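Local coordinates for protein putative thiol-disulfide isomerase or thioredoxin (PDB 3L9V) that probably catalyses thiol-disulfide exchange as a DsbA-like oxidoreductase built on the thioredoxin fold, at residues P16-F21 and P147-R152; E20-Y25 and K54-L59; L67-A72 and P125-M130. All coordinates share one frame; numbering follows the deposited sequence.

From the N terminus, strand 18-22 is the starting point of both contact 1 and contact 2. Contact 2 closes the shorter loop: after helices 27-35 and 38-43 the chain returns as strand 52-56, parallel to strand 18-22. Contact 3 opens once contact 2 has closed. It brings the start of helix 125-140 against helix 64-77, where the helical part rejoins the thioredoxin core. Contact 1 closes last, when strand 148-151 pairs with the other edge of strand 18-22, so contact 3 is nested inside its loop. Contacts 1 and 2 share Glu20 and Phe21 and build one sheet. Contact 3 joins contact 2 through Thr68, which hydrogen-bonds to Ser58, and through Trp71, which hydrogen-bonds to Lys54.

Contact 1: P16-F21 and P147-R152; sequences PAVVEF and PSVYVR
Tyr150 O is met by three groups: Val19 N at 2.9 Å, the CA-H of Val18, and a water that donates to it only weakly and also donates to Pro16 O. Strands 18-21 and 148-151 are antiparallel neighbours in the central sheet of the thioredoxin fold. Val19 with Tyr150 and Phe21 with Ser148 are the hydrogen-bonded pairs. Val18 with Val151 and Glu20 with Val149 are the non-hydrogen-bonded ones. Beyond the last bridge, Arg152 N donates to Ala17 O at 2.7 Å. That bond is nearly straight, 175° at the hydrogen, but the donor sits above the carbonyl plane. Phe21 and Tyr150 lie on one face of the sheet. Their ring planes stand at 90°, with Phe21 CD1 3.7 Å from Tyr150 CE1, and Tyr141 meets both rings. On the other face Val149 CG1, anti to the backbone N (chi1 177°), lies 3.9 Å from Val18 CG1, while Val149 CG2 packs on Glu20 CG. Pro147 follows a cis peptide bond and touches Cys26 and Cys29. This is consistent with the cis-proline that faces the CxxC motif in thioredoxin-like enzymes. Pro147 CB lies 3.7 Å from Glu20 OE2.

Contact 2: E20-Y25 and K54-L59; sequences EFFSFY and KYHVSL
Strands 20-22 and 54-56 run parallel at 28°, joined by Tyr55 N to Glu20 O and Phe22 N to Tyr55 O, both 2.9 Å, and beyond them by Val57 N to Phe22 O. With its CG between the backbone N and the carbonyl carbon (chi1 79°), Phe22 turns its ring toward strand 54-56, between Lys54 and His56. Lys54 lies over one face, with NZ 4.3 Å from the centroid of the Phe22 ring, a cation-pi contact. His56 points its edge at the opposite face, with His56 CD2 3.7 Å from Phe22 CE2. His56 NE2 accepts a hydrogen bond from Phe24 N at 2.9 Å, and His56 ND1 is hydrogen-bonded to Thr68 OG1, so both ring nitrogens are held. On the other side of the sheet Tyr55 CD2 lies over a face of Phe21. Glu20 runs alongside Lys54, but their salt bridge is long, 3.6 Å from OE2 to NZ. A water bridges the two, and Lys54 also pairs with Glu84 and Asp39. Ser23 OG closes an ST turn with Tyr25 N, just ahead of the probable CxxC motif. Parallel strands joined through helices in this way form the beta-alpha-beta crossover of the thioredoxin fold.

Contact 3: L67-A72 and P125-M130; sequences LTRAWA and PAVNDM
Arg69 NH1 donates to Asn128 OD1 at 2.8 Å, with 157° at the hydrogen. The oxygen lies close to the guanidinium plane, at its edge. Arg69 NH2 adds a weak bond of 3.3 Å to the same Asn128 OD1, so one amide oxygen takes both amino groups. The amide and guanidinium planes are turned 74° from each other. Ala72 CB meets Val127 CG1 at 3.8 Å and Met130 CB at 3.7 Å; Met130 is present as selenomethionine. Val127 CG1 also touches Arg69 O and the aliphatic CG of Arg69. The CG of Met130 is anti to the backbone N, and the bend that follows leads the selenium away from Ala72. The helix segments 67-72 and 125-130 cross at 120°, where the helical insertion of DsbA-like proteins meets the long helix 125-140, which leads back to the thioredoxin core. Val131 and Gln134, further along helix 125-140, extend the packing onto Ala72. Arg69 NH1 has a second acceptor in Ile122 O, just before helix 125-140. Ser124 OG bonds to Val127 N near the helix start, and Gln134 NE2 reaches across to Thr68 O.

Contact 1: P16-F21 and P147-R152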
# COMPACT_ATOMS: atom_id res chain seq x y z
N PRO A 16 -0.56 -12.76 -3.23
CA PRO A 16 -1.94 -12.28 -3.29
C PRO A 16 -2.29 -11.93 -4.75
O PRO A 16 -1.37 -11.66 -5.52
CB PRO A 16 -1.90 -11.02 -2.42
CG PRO A 16 -0.74 -11.23 -1.48
CD PRO A 16 0.27 -12.00 -2.28
N ALA A 17 -3.56 -11.93 -5.12
CA ALA A 17 -3.94 -11.64 -6.51
C ALA A 17 -3.45 -10.28 -6.96
O ALA A 17 -3.01 -10.11 -8.10
CB ALA A 17 -5.43 -11.74 -6.72
N VAL A 18 -3.59 -9.29 -6.07
CA VAL A 18 -3.00 -7.98 -6.32
C VAL A 18 -2.20 -7.55 -5.11
O VAL A 18 -2.64 -7.69 -3.96
CB VAL A 18 -4.06 -6.90 -6.65
CG1 VAL A 18 -3.37 -5.57 -6.94
CG2 VAL A 18 -4.89 -7.30 -7.84
N VAL A 19 -1.01 -7.04 -5.36
CA VAL A 19 -0.16 -6.46 -4.33
C VAL A 19 0.19 -5.05 -4.78
O VAL A 19 0.56 -4.84 -5.93
CB VAL A 19 1.12 -7.27 -4.17
CG1 VAL A 19 2.12 -6.55 -3.26
CG2 VAL A 19 0.80 -8.69 -3.65
N GLU A 20 0.07 -4.09 -3.87
CA GLU A 20 0.54 -2.73 -4.13
C GLU A 20 1.56 -2.23 -3.08
O GLU A 20 1.26 -2.14 -1.89
CB GLU A 20 -0.65 -1.77 -4.24
CG GLU A 20 -0.24 -0.33 -4.43
CD GLU A 20 -1.41 0.64 -4.47
OE1 GLU A 20 -2.57 0.23 -4.66
OE2 GLU A 20 -1.15 1.85 -4.30
N PHE A 21 2.77 -1.95 -3.51
CA PHE A 21 3.74 -1.29 -2.64
C PHE A 21 3.51 0.21 -2.76
O PHE A 21 3.38 0.74 -3.89
CB PHE A 21 5.17 -1.65 -3.04
CG PHE A 21 5.55 -3.09 -2.74
CD1 PHE A 21 5.13 -4.12 -3.58
CD2 PHE A 21 6.31 -3.40 -1.62
CE1 PHE A 21 5.48 -5.44 -3.32
CE2 PHE A 21 6.65 -4.74 -1.34
CZ PHE A 21 6.24 -5.76 -2.19
N PRO A 147 3.64 4.26 -6.54
CA PRO A 147 3.05 2.96 -6.19
C PRO A 147 3.53 1.88 -7.16
O PRO A 147 3.76 2.18 -8.33
CB PRO A 147 1.57 3.21 -6.47
CG PRO A 147 1.60 4.22 -7.57
CD PRO A 147 2.65 5.16 -7.14
N SER A 148 3.71 0.65 -6.70
CA SER A 148 4.06 -0.43 -7.61
C SER A 148 3.04 -1.52 -7.41
O SER A 148 2.98 -2.12 -6.33
CB SER A 148 5.46 -0.99 -7.32
OG SER A 148 6.48 -0.18 -7.84
N VAL A 149 2.21 -1.72 -8.44
CA VAL A 149 1.14 -2.69 -8.41
C VAL A 149 1.56 -3.97 -9.15
O VAL A 149 2.06 -3.90 -10.27
CB VAL A 149 -0.08 -2.15 -9.11
CG1 VAL A 149 -1.19 -3.21 -9.16
CG2 VAL A 149 -0.57 -0.85 -8.41
N TYR A 150 1.40 -5.12 -8.50
CA TYR A 150 1.77 -6.42 -9.09
C TYR A 150 0.56 -7.34 -9.10
O TYR A 150 -0.17 -7.41 -8.11
CB TYR A 150 2.87 -7.09 -8.29
CG TYR A 150 4.13 -6.28 -8.24
CD1 TYR A 150 4.32 -5.32 -7.25
CD2 TYR A 150 5.11 -6.43 -9.22
CE1 TYR A 150 5.46 -4.56 -7.21
CE2 TYR A 150 6.25 -5.67 -9.19
CZ TYR A 150 6.42 -4.73 -8.19
OH TYR A 150 7.56 -3.96 -8.15
N VAL A 151 0.35 -8.02 -10.22
CA VAL A 151 -0.79 -8.90 -10.37
C VAL A 151 -0.31 -10.36 -10.36
O VAL A 151 0.69 -10.70 -11.01
CB VAL A 151 -1.57 -8.56 -11.63
CG1 VAL A 151 -2.84 -9.41 -11.73
CG2 VAL A 151 -1.93 -7.06 -11.65
N ARG A 152 -0.98 -11.20 -9.57
CA ARG A 152 -0.66 -12.63 -9.39
C ARG A 152 0.81 -12.97 -9.23
O ARG A 152 1.28 -14.03 -9.65
CB ARG A 152 -1.28 -13.45 -10.52
CG ARG A 152 -2.81 -13.45 -10.47
CD ARG A 152 -3.47 -13.61 -11.83
NE ARG A 152 -3.35 -14.96 -12.37
CZ ARG A 152 -3.77 -15.32 -13.59
NH1 ARG A 152 -3.62 -16.58 -14.00
NH2 ARG A 152 -4.34 -14.43 -14.40
O HOH W 1 0.74 -10.22 -6.84

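Contact 2: E20-Y25 and K54-L59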
# COMPACT_ATOMS: atom_id res chain seq x y z
N GLU A 20 0.07 -4.09 -3.87
CA GLU A 20 0.54 -2.73 -4.13
C GLU A 20 1.56 -2.23 -3.08
O GLU A 20 1.26 -2.14 -1.89
CB GLU A 20 -0.65 -1.77 -4.24
CG GLU A 20 -0.24 -0.33 -4.43
CD GLU A 20 -1.41 0.64 -4.47
OE1 GLU A 20 -2.57 0.23 -4.66
OE2 GLU A 20 -1.15 1.85 -4.30
N PHE A 21 2.77 -1.95 -3.51
CA PHE A 21 3.74 -1.29 -2.64
C PHE A 21 3.51 0.21 -2.76
O PHE A 21 3.38 0.74 -3.89
CB PHE A 21 5.17 -1.65 -3.04
CG PHE A 21 5.55 -3.09 -2.74
CD1 PHE A 21 5.13 -4.12 -3.58
CD2 PHE A 21 6.31 -3.40 -1.62
CE1 PHE A 21 5.48 -5.44 -3.32
CE2 PHE A 21 6.65 -4.74 -1.34
CZ PHE A 21 6.24 -5.76 -2.19
N PHE A 22 3.43 0.88 -1.61
CA PHE A 22 3.07 2.30 -1.56
C PHE A 22 3.82 2.97 -0.43
O PHE A 22 4.44 2.30 0.40
CB PHE A 22 1.54 2.48 -1.35
CG PHE A 22 1.08 2.28 0.12
CD1 PHE A 22 1.08 1.02 0.71
CD2 PHE A 22 0.69 3.36 0.90
CE1 PHE A 22 0.68 0.84 2.05
CE2 PHE A 22 0.29 3.21 2.23
CZ PHE A 22 0.28 1.93 2.81
N SER A 23 3.76 4.30 -0.39
CA SER A 23 4.32 5.06 0.72
C SER A 23 3.39 6.21 1.09
O SER A 23 2.80 6.82 0.22
CB SER A 23 5.66 5.65 0.32
OG SER A 23 6.07 6.61 1.29
N PHE A 24 3.27 6.53 2.38
CA PHE A 24 2.48 7.70 2.77
C PHE A 24 3.06 9.05 2.28
O PHE A 24 2.40 10.10 2.37
CB PHE A 24 2.21 7.69 4.28
CG PHE A 24 1.24 6.62 4.68
CD1 PHE A 24 -0.07 6.66 4.24
CD2 PHE A 24 1.64 5.56 5.46
CE1 PHE A 24 -0.96 5.66 4.57
CE2 PHE A 24 0.76 4.57 5.81
CZ PHE A 24 -0.54 4.62 5.36
N TYR A 25 4.27 9.01 1.75
CA TYR A 25 4.94 10.19 1.21
C TYR A 25 4.78 10.34 -0.31
O TYR A 25 5.18 11.34 -0.88
CB TYR A 25 6.44 10.12 1.50
CG TYR A 25 6.84 10.39 2.93
CD1 TYR A 25 6.87 11.69 3.43
CD2 TYR A 25 7.23 9.34 3.76
CE1 TYR A 25 7.26 11.93 4.74
CE2 TYR A 25 7.63 9.58 5.06
CZ TYR A 25 7.63 10.87 5.54
OH TYR A 25 8.03 11.10 6.83
N LYS A 54 -1.70 -4.39 0.53
CA LYS A 54 -0.78 -3.26 0.40
C LYS A 54 0.35 -3.33 1.40
O LYS A 54 0.17 -3.61 2.60
CB LYS A 54 -1.52 -1.91 0.54
CG LYS A 54 -2.68 -1.77 -0.41
CD LYS A 54 -3.25 -0.35 -0.38
CE LYS A 54 -2.24 0.65 -0.92
NZ LYS A 54 -2.79 2.03 -1.08
N TYR A 55 1.53 -3.04 0.89
CA TYR A 55 2.71 -3.04 1.69
C TYR A 55 3.36 -1.69 1.61
O TYR A 55 3.51 -1.15 0.52
CB TYR A 55 3.70 -4.07 1.17
CG TYR A 55 3.19 -5.49 1.15
CD1 TYR A 55 2.67 -6.08 2.30
CD2 TYR A 55 3.28 -6.26 -0.01
CE1 TYR A 55 2.23 -7.41 2.29
CE2 TYR A 55 2.85 -7.59 -0.03
CZ TYR A 55 2.33 -8.15 1.12
OH TYR A 55 1.89 -9.44 1.09
N HIS A 56 3.80 -1.19 2.76
CA HIS A 56 4.47 0.10 2.86
C HIS A 56 5.97 -0.01 2.63
O HIS A 56 6.60 -1.00 3.01
CB HIS A 56 4.18 0.76 4.22
CG HIS A 56 4.43 2.23 4.22
ND1 HIS A 56 5.61 2.80 4.67
CD2 HIS A 56 3.67 3.26 3.78
CE1 HIS A 56 5.55 4.10 4.50
NE2 HIS A 56 4.38 4.42 3.98
N VAL A 57 6.55 1.01 2.00
CA VAL A 57 7.97 1.00 1.70
C VAL A 57 8.66 2.07 2.54
O VAL A 57 8.12 3.15 2.77
CB VAL A 57 8.28 1.21 0.19
CG1 VAL A 57 7.36 0.34 -0.69
CG2 VAL A 57 8.18 2.66 -0.20
N SER A 58 9.86 1.74 3.00
CA SER A 58 10.54 2.49 4.03
C SER A 58 11.50 3.50 3.44
O SER A 58 11.87 4.45 4.12
CB SER A 58 11.32 1.54 4.94
OG SER A 58 10.42 0.63 5.53
N LEU A 59 11.88 3.29 2.19
CA LEU A 59 12.98 4.06 1.63
C LEU A 59 12.68 5.55 1.51
O LEU A 59 13.59 6.38 1.53
CB LEU A 59 13.51 3.48 0.31
CG LEU A 59 12.80 3.53 -1.05
CD1 LEU A 59 12.41 4.93 -1.49
CD2 LEU A 59 13.72 2.89 -2.09
O HOH W 2 -1.57 3.95 -2.76
O HOH W 3 7.94 5.78 3.00

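Contact 3: L67-A72 and P125-M130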
# COMPACT_ATOMS: atom_id res chain seq x y z
N LEU A 67 6.66 4.61 9.62
CA LEU A 67 5.41 4.34 8.94
C LEU A 67 5.28 2.85 8.57
O LEU A 67 4.26 2.24 8.81
CB LEU A 67 5.27 5.26 7.72
CG LEU A 67 5.06 6.73 8.18
CD1 LEU A 67 5.24 7.67 7.04
CD2 LEU A 67 3.66 6.90 8.78
N THR A 68 6.33 2.26 7.99
CA THR A 68 6.31 0.83 7.66
C THR A 68 5.97 -0.04 8.88
O THR A 68 5.21 -0.98 8.77
CB THR A 68 7.65 0.37 7.02
OG1 THR A 68 7.83 1.01 5.75
CG2 THR A 68 7.71 -1.21 6.83
N ARG A 69 6.53 0.29 10.03
CA ARG A 69 6.26 -0.46 11.26
C ARG A 69 4.85 -0.17 11.72
O ARG A 69 4.16 -1.06 12.17
CB ARG A 69 7.29 -0.10 12.35
CG ARG A 69 7.10 -0.84 13.72
CD ARG A 69 8.36 -0.70 14.60
NE ARG A 69 9.44 -1.55 14.13
CZ ARG A 69 9.57 -2.84 14.44
NH1 ARG A 69 8.70 -3.41 15.26
NH2 ARG A 69 10.58 -3.55 13.94
N ALA A 70 4.41 1.08 11.59
CA ALA A 70 3.05 1.45 11.95
C ALA A 70 2.06 0.69 11.08
O ALA A 70 1.05 0.17 11.57
CB ALA A 70 2.85 2.96 11.82
N TRP A 71 2.38 0.59 9.78
CA TRP A 71 1.55 -0.19 8.86
C TRP A 71 1.57 -1.69 9.19
O TRP A 71 0.56 -2.37 9.08
CB TRP A 71 2.06 0.02 7.42
CG TRP A 71 1.15 -0.56 6.40
CD1 TRP A 71 1.38 -1.68 5.63
CD2 TRP A 71 -0.15 -0.06 6.02
NE1 TRP A 71 0.29 -1.91 4.81
CE2 TRP A 71 -0.65 -0.93 5.02
CE3 TRP A 71 -0.94 1.02 6.44
CZ2 TRP A 71 -1.90 -0.73 4.41
CZ3 TRP A 71 -2.18 1.21 5.85
CH2 TRP A 71 -2.65 0.34 4.84
N ALA A 72 2.74 -2.20 9.53
CA ALA A 72 2.85 -3.59 9.99
C ALA A 72 1.87 -3.80 11.16
O ALA A 72 1.20 -4.82 11.25
CB ALA A 72 4.30 -3.86 10.41
N PRO A 125 6.68 -9.19 18.64
CA PRO A 125 7.18 -10.15 17.65
C PRO A 125 6.33 -10.17 16.38
O PRO A 125 6.88 -10.19 15.27
CB PRO A 125 7.10 -11.49 18.38
CG PRO A 125 7.31 -11.13 19.82
CD PRO A 125 6.68 -9.75 20.01
N ALA A 126 5.01 -10.17 16.52
CA ALA A 126 4.12 -10.22 15.36
C ALA A 126 4.30 -9.01 14.43
O ALA A 126 4.20 -9.13 13.21
CB ALA A 126 2.68 -10.36 15.79
N VAL A 127 4.55 -7.83 15.01
CA VAL A 127 4.80 -6.64 14.21
C VAL A 127 6.20 -6.70 13.64
O VAL A 127 6.41 -6.32 12.49
CB VAL A 127 4.61 -5.34 15.03
CG1 VAL A 127 4.93 -4.11 14.19
CG2 VAL A 127 3.23 -5.28 15.49
N ASN A 128 7.14 -7.20 14.43
CA ASN A 128 8.50 -7.41 13.95
C ASN A 128 8.47 -8.28 12.70
O ASN A 128 9.16 -7.98 11.72
CB ASN A 128 9.39 -8.07 15.00
CG ASN A 128 9.76 -7.14 16.14
OD1 ASN A 128 9.67 -5.92 16.01
ND2 ASN A 128 10.20 -7.72 17.25
N ASP A 129 7.66 -9.35 12.75
CA ASP A 129 7.54 -10.28 11.63
C ASP A 129 6.97 -9.56 10.41
O ASP A 129 7.40 -9.81 9.31
CB ASP A 129 6.58 -11.42 11.96
CG ASP A 129 7.17 -12.45 12.91
OD1 ASP A 129 8.34 -12.31 13.31
OD2 ASP A 129 6.45 -13.41 13.25
N MSE A 130 6.00 -8.68 10.63
CA MSE A 130 5.30 -8.04 9.53
C MSE A 130 6.16 -6.95 8.86
O MSE A 130 6.03 -6.68 7.66
CB MSE A 130 3.96 -7.48 10.00
CG MSE A 130 2.92 -7.38 8.90
SE MSE A 130 2.41 -9.14 8.18
CE MSE A 130 0.87 -8.58 7.16